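Protein of unknown function, DUF964 (Geobacillus stearothermophilus, PDB 2OEQ) is of unknown function but belongs to the YlbF/YmcA family, named for control of the competence regulator ComK, and may have a related regulatory role. Local coordinates at residues Asp38-Met44 with Asn83-Ala87. Numbering follows the deposited sequence.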
ATOM      1  N   ASP C  38     -27.908  -5.281  21.506  1.00 47.25           N
ATOM      2  CA  ASP C  38     -28.057  -4.382  22.653  1.00 47.25           C
ATOM      3  C   ASP C  38     -28.459  -3.053  22.048  1.00 47.25           C
ATOM      4  O   ASP C  38     -27.619  -2.355  21.506  1.00 47.25           O
ATOM      5  CB  ASP C  38     -26.730  -4.213  23.409  1.00 91.08           C
ATOM      6  CG  ASP C  38     -26.828  -3.226  24.576  1.00 91.08           C
ATOM      7  OD1 ASP C  38     -25.769  -2.808  25.089  1.00 91.08           O
ATOM      8  OD2 ASP C  38     -27.950  -2.864  24.989  1.00 91.08           O
ATOM      9  N   GLU C  39     -29.731  -2.690  22.132  1.00 48.23           N
ATOM     10  CA  GLU C  39     -30.154  -1.440  21.535  1.00 48.23           C
ATOM     11  C   GLU C  39     -29.239  -0.261  21.871  1.00 48.23           C
ATOM     12  O   GLU C  39     -29.048   0.624  21.041  1.00 48.23           O
ATOM     13  CB  GLU C  39     -31.596  -1.109  21.925  1.00139.14           C
ATOM     14  CG  GLU C  39     -32.141   0.106  21.185  1.00139.14           C
ATOM     15  CD  GLU C  39     -33.653   0.149  21.151  1.00139.14           C
ATOM     16  OE1 GLU C  39     -34.256  -0.792  20.590  1.00139.14           O
ATOM     17  OE2 GLU C  39     -34.234   1.122  21.681  1.00139.14           O
ATOM     18  N   THR C  40     -28.658  -0.258  23.068  1.00 52.52           N
ATOM     19  CA  THR C  40     -27.774   0.831  23.491  1.00 52.52           C
ATOM     20  C   THR C  40     -26.448   0.857  22.727  1.00 52.52           C
ATOM     21  O   THR C  40     -26.115   1.838  22.055  1.00 52.52           O
ATOM     22  CB  THR C  40     -27.460   0.721  24.988  1.00 63.04           C
ATOM     23  OG1 THR C  40     -28.335  -0.248  25.592  1.00 63.04           O
ATOM     24  CG2 THR C  40     -27.631   2.076  25.668  1.00 63.04           C
ATOM     25  N   ALA C  41     -25.688  -0.228  22.843  1.00 58.87           N
ATOM     26  CA  ALA C  41     -24.401  -0.324  22.167  1.00 58.87           C
ATOM     27  C   ALA C  41     -24.549  -0.333  20.647  1.00 58.87           C
ATOM     28  O   ALA C  41     -23.619   0.029  19.936  1.00 58.87           O
ATOM     29  CB  ALA C  41     -23.647  -1.576  22.631  1.00 64.55           C
ATOM     30  N   TYR C  42     -25.711  -0.736  20.145  1.00 27.95           N
ATOM     31  CA  TYR C  42     -25.887  -0.770  18.712  1.00 27.95           C
ATOM     32  C   TYR C  42     -26.021   0.602  18.112  1.00 27.95           C
ATOM     33  O   TYR C  42     -25.524   0.855  17.012  1.00 27.95           O
ATOM     34  CB  TYR C  42     -27.102  -1.578  18.289  1.00 45.80           C
ATOM     35  CG  TYR C  42     -27.108  -1.752  16.793  1.00 45.80           C
ATOM     36  CD1 TYR C  42     -26.312  -2.708  16.186  1.00 45.80           C
ATOM     37  CD2 TYR C  42     -27.818  -0.892  15.975  1.00 45.80           C
ATOM     38  CE1 TYR C  42     -26.210  -2.803  14.804  1.00 45.80           C
ATOM     39  CE2 TYR C  42     -27.731  -0.974  14.589  1.00 45.80           C
ATOM     40  CZ  TYR C  42     -26.924  -1.932  14.007  1.00 45.80           C
ATOM     41  OH  TYR C  42     -26.836  -2.018  12.625  1.00 45.80           O
ATOM     42  N   ARG C  43     -26.715   1.492  18.811  1.00 51.24           N
ATOM     43  CA  ARG C  43     -26.898   2.824  18.280  1.00 51.24           C
ATOM     44  C   ARG C  43     -25.557   3.518  18.167  1.00 51.24           C
ATOM     45  O   ARG C  43     -25.238   4.108  17.130  1.00 51.24           O
ATOM     46  CB  ARG C  43     -27.856   3.630  19.155  1.00117.37           C
ATOM     47  CG  ARG C  43     -29.297   3.577  18.668  1.00117.37           C
ATOM     48  CD  ARG C  43     -30.225   4.380  19.566  1.00117.37           C
ATOM     49  NE  ARG C  43     -31.540   4.606  18.961  1.00117.37           N
ATOM     50  CZ  ARG C  43     -31.760   5.397  17.911  1.00117.37           C
ATOM     51  NH1 ARG C  43     -32.992   5.545  17.430  1.00117.37           N
ATOM     52  NH2 ARG C  43     -30.752   6.043  17.338  1.00117.37           N
HETATM   53  N   MSE C  44     -24.755   3.428  19.222  1.00 43.59           N
HETATM   54  CA  MSE C  44     -23.455   4.075  19.228  1.00 43.59           C
HETATM   55  C   MSE C  44     -22.566   3.493  18.164  1.00 43.59           C
HETATM   56  O   MSE C  44     -21.817   4.202  17.483  1.00 43.59           O
HETATM   57  CB  MSE C  44     -22.787   3.893  20.567  1.00 63.24           C
HETATM   58  CG  MSE C  44     -23.512   4.530  21.680  1.00 63.24           C
HETATM   59 SE   MSE C  44     -22.241   4.594  23.049  0.65 63.24          SE
HETATM   60  CE  MSE C  44     -23.167   3.523  24.397  1.00 63.24           C
ATOM     61  N   ASN C  83     -18.229   2.364  26.220  1.00 65.10           N
ATOM     62  CA  ASN C  83     -19.226   1.307  26.289  1.00 65.10           C
ATOM     63  C   ASN C  83     -18.540  -0.042  26.496  1.00 65.10           C
ATOM     64  O   ASN C  83     -17.383  -0.205  26.142  1.00 65.10           O
ATOM     65  CB  ASN C  83     -20.070   1.294  25.023  1.00 51.87           C
ATOM     66  CG  ASN C  83     -21.154   0.238  25.064  1.00 51.87           C
ATOM     67  OD1 ASN C  83     -20.937  -0.907  24.678  1.00 51.87           O
ATOM     68  ND2 ASN C  83     -22.332   0.618  25.542  1.00 51.87           N
ATOM     69  N   GLU C  84     -19.241  -1.006  27.084  1.00 51.26           N
ATOM     70  CA  GLU C  84     -18.632  -2.291  27.324  1.00 51.26           C
ATOM     71  C   GLU C  84     -18.733  -3.200  26.122  1.00 51.26           C
ATOM     72  O   GLU C  84     -17.711  -3.617  25.584  1.00 51.26           O
ATOM     73  CB  GLU C  84     -19.246  -2.958  28.546  1.00166.50           C
ATOM     74  CG  GLU C  84     -18.440  -2.721  29.805  1.00166.50           C
ATOM     75  CD  GLU C  84     -19.109  -3.272  31.042  1.00166.50           C
ATOM     76  OE1 GLU C  84     -19.443  -4.477  31.055  1.00166.50           O
ATOM     77  OE2 GLU C  84     -19.292  -2.499  32.007  1.00166.50           O
ATOM     78  N   LYS C  85     -19.952  -3.514  25.698  1.00 40.15           N
ATOM     79  CA  LYS C  85     -20.155  -4.385  24.542  1.00 40.15           C
ATOM     80  C   LYS C  85     -19.253  -3.935  23.386  1.00 40.15           C
ATOM     81  O   LYS C  85     -18.458  -4.716  22.852  1.00 40.15           O
ATOM     82  CB  LYS C  85     -21.606  -4.308  24.082  1.00 66.57           C
ATOM     83  CG  LYS C  85     -22.635  -4.618  25.138  1.00 66.57           C
ATOM     84  CD  LYS C  85     -22.717  -6.092  25.411  1.00 66.57           C
ATOM     85  CE  LYS C  85     -23.996  -6.416  26.157  1.00 66.57           C
ATOM     86  NZ  LYS C  85     -25.181  -6.002  25.359  1.00 66.57           N
ATOM     87  N   LEU C  86     -19.393  -2.665  23.010  1.00 48.43           N
ATOM     88  CA  LEU C  86     -18.623  -2.077  21.936  1.00 48.43           C
ATOM     89  C   LEU C  86     -17.130  -2.236  22.068  1.00 48.43           C
ATOM     90  O   LEU C  86     -16.444  -2.469  21.079  1.00 48.43           O
ATOM     91  CB  LEU C  86     -18.947  -0.608  21.812  1.00 39.04           C
ATOM     92  CG  LEU C  86     -20.184  -0.371  20.965  1.00 39.04           C
ATOM     93  CD1 LEU C  86     -20.558   1.092  21.049  1.00 39.04           C
ATOM     94  CD2 LEU C  86     -19.906  -0.787  19.512  1.00 39.04           C
ATOM     95  N   ALA C  87     -16.612  -2.097  23.281  1.00 47.03           N
ATOM     96  CA  ALA C  87     -15.178  -2.241  23.508  1.00 47.03           C
ATOM     97  C   ALA C  87     -14.759  -3.664  23.189  1.00 47.03           C
ATOM     98  O   ALA C  87     -13.912  -3.893  22.339  1.00 47.03           O
ATOM     99  CB  ALA C  87     -14.848  -1.921  24.935  1.00 59.91           C
TER
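The carboxylate of Asp38 lies between Lys85 on one face and the first turn of its own helix on the other. Lys85 NZ stands above the first face and forms a long salt bridge to Asp38 OD1 at 3.3 Å. The Lys85 chain reaches it by bending at CB-CG, with chi2 at -76°, and again near its end. Against the second face, the backbone N of Ala41 and of Thr40 give weak capping bonds to OD1 and OD2. Thr40 OG1 also meets Asp38 OD2, 2.7 Å away and tilted from the carboxylate plane. Asp38 is thus an N-cap that also ties its helix to the other segment.

Two methyl carbons approach one face of the Asn83 amide obliquely. Ala41 CB is 3.5 Å from Asn83 OD1, and CE of the selenomethionine Met44 lies near ND2. Asn83 OD1 also accepts from Leu86 N at 2.9 Å, in the carbonyl plane and nearly straight (165°). This bond caps the second helix and fixes the amide rotation. With an alanine in place of Asn83, Leu86 N would probably lose its capping acceptor and a gap would open beside Ala41 and Met44.

Beyond the amide the side chains meet through carbon atoms. Ala41 CB sits 3.7 Å from Lys85 CB and also touches Leu86 CG. Leu86 CD1 lies 3.6 Å from Met44 CB and 3.4 Å from the backbone O of Ala41. The small Ala41 side chain lets the backbones come near, with its CA 6.0 Å from that of Leu86.

The contact joins the N-terminal ends of helices 39-60 and 84-107, each opened by a capping side chain. Helix 23-37 adds Asp34 against Lys85 and Val35 against Leu86. Three helices of this all-helical chain therefore meet here.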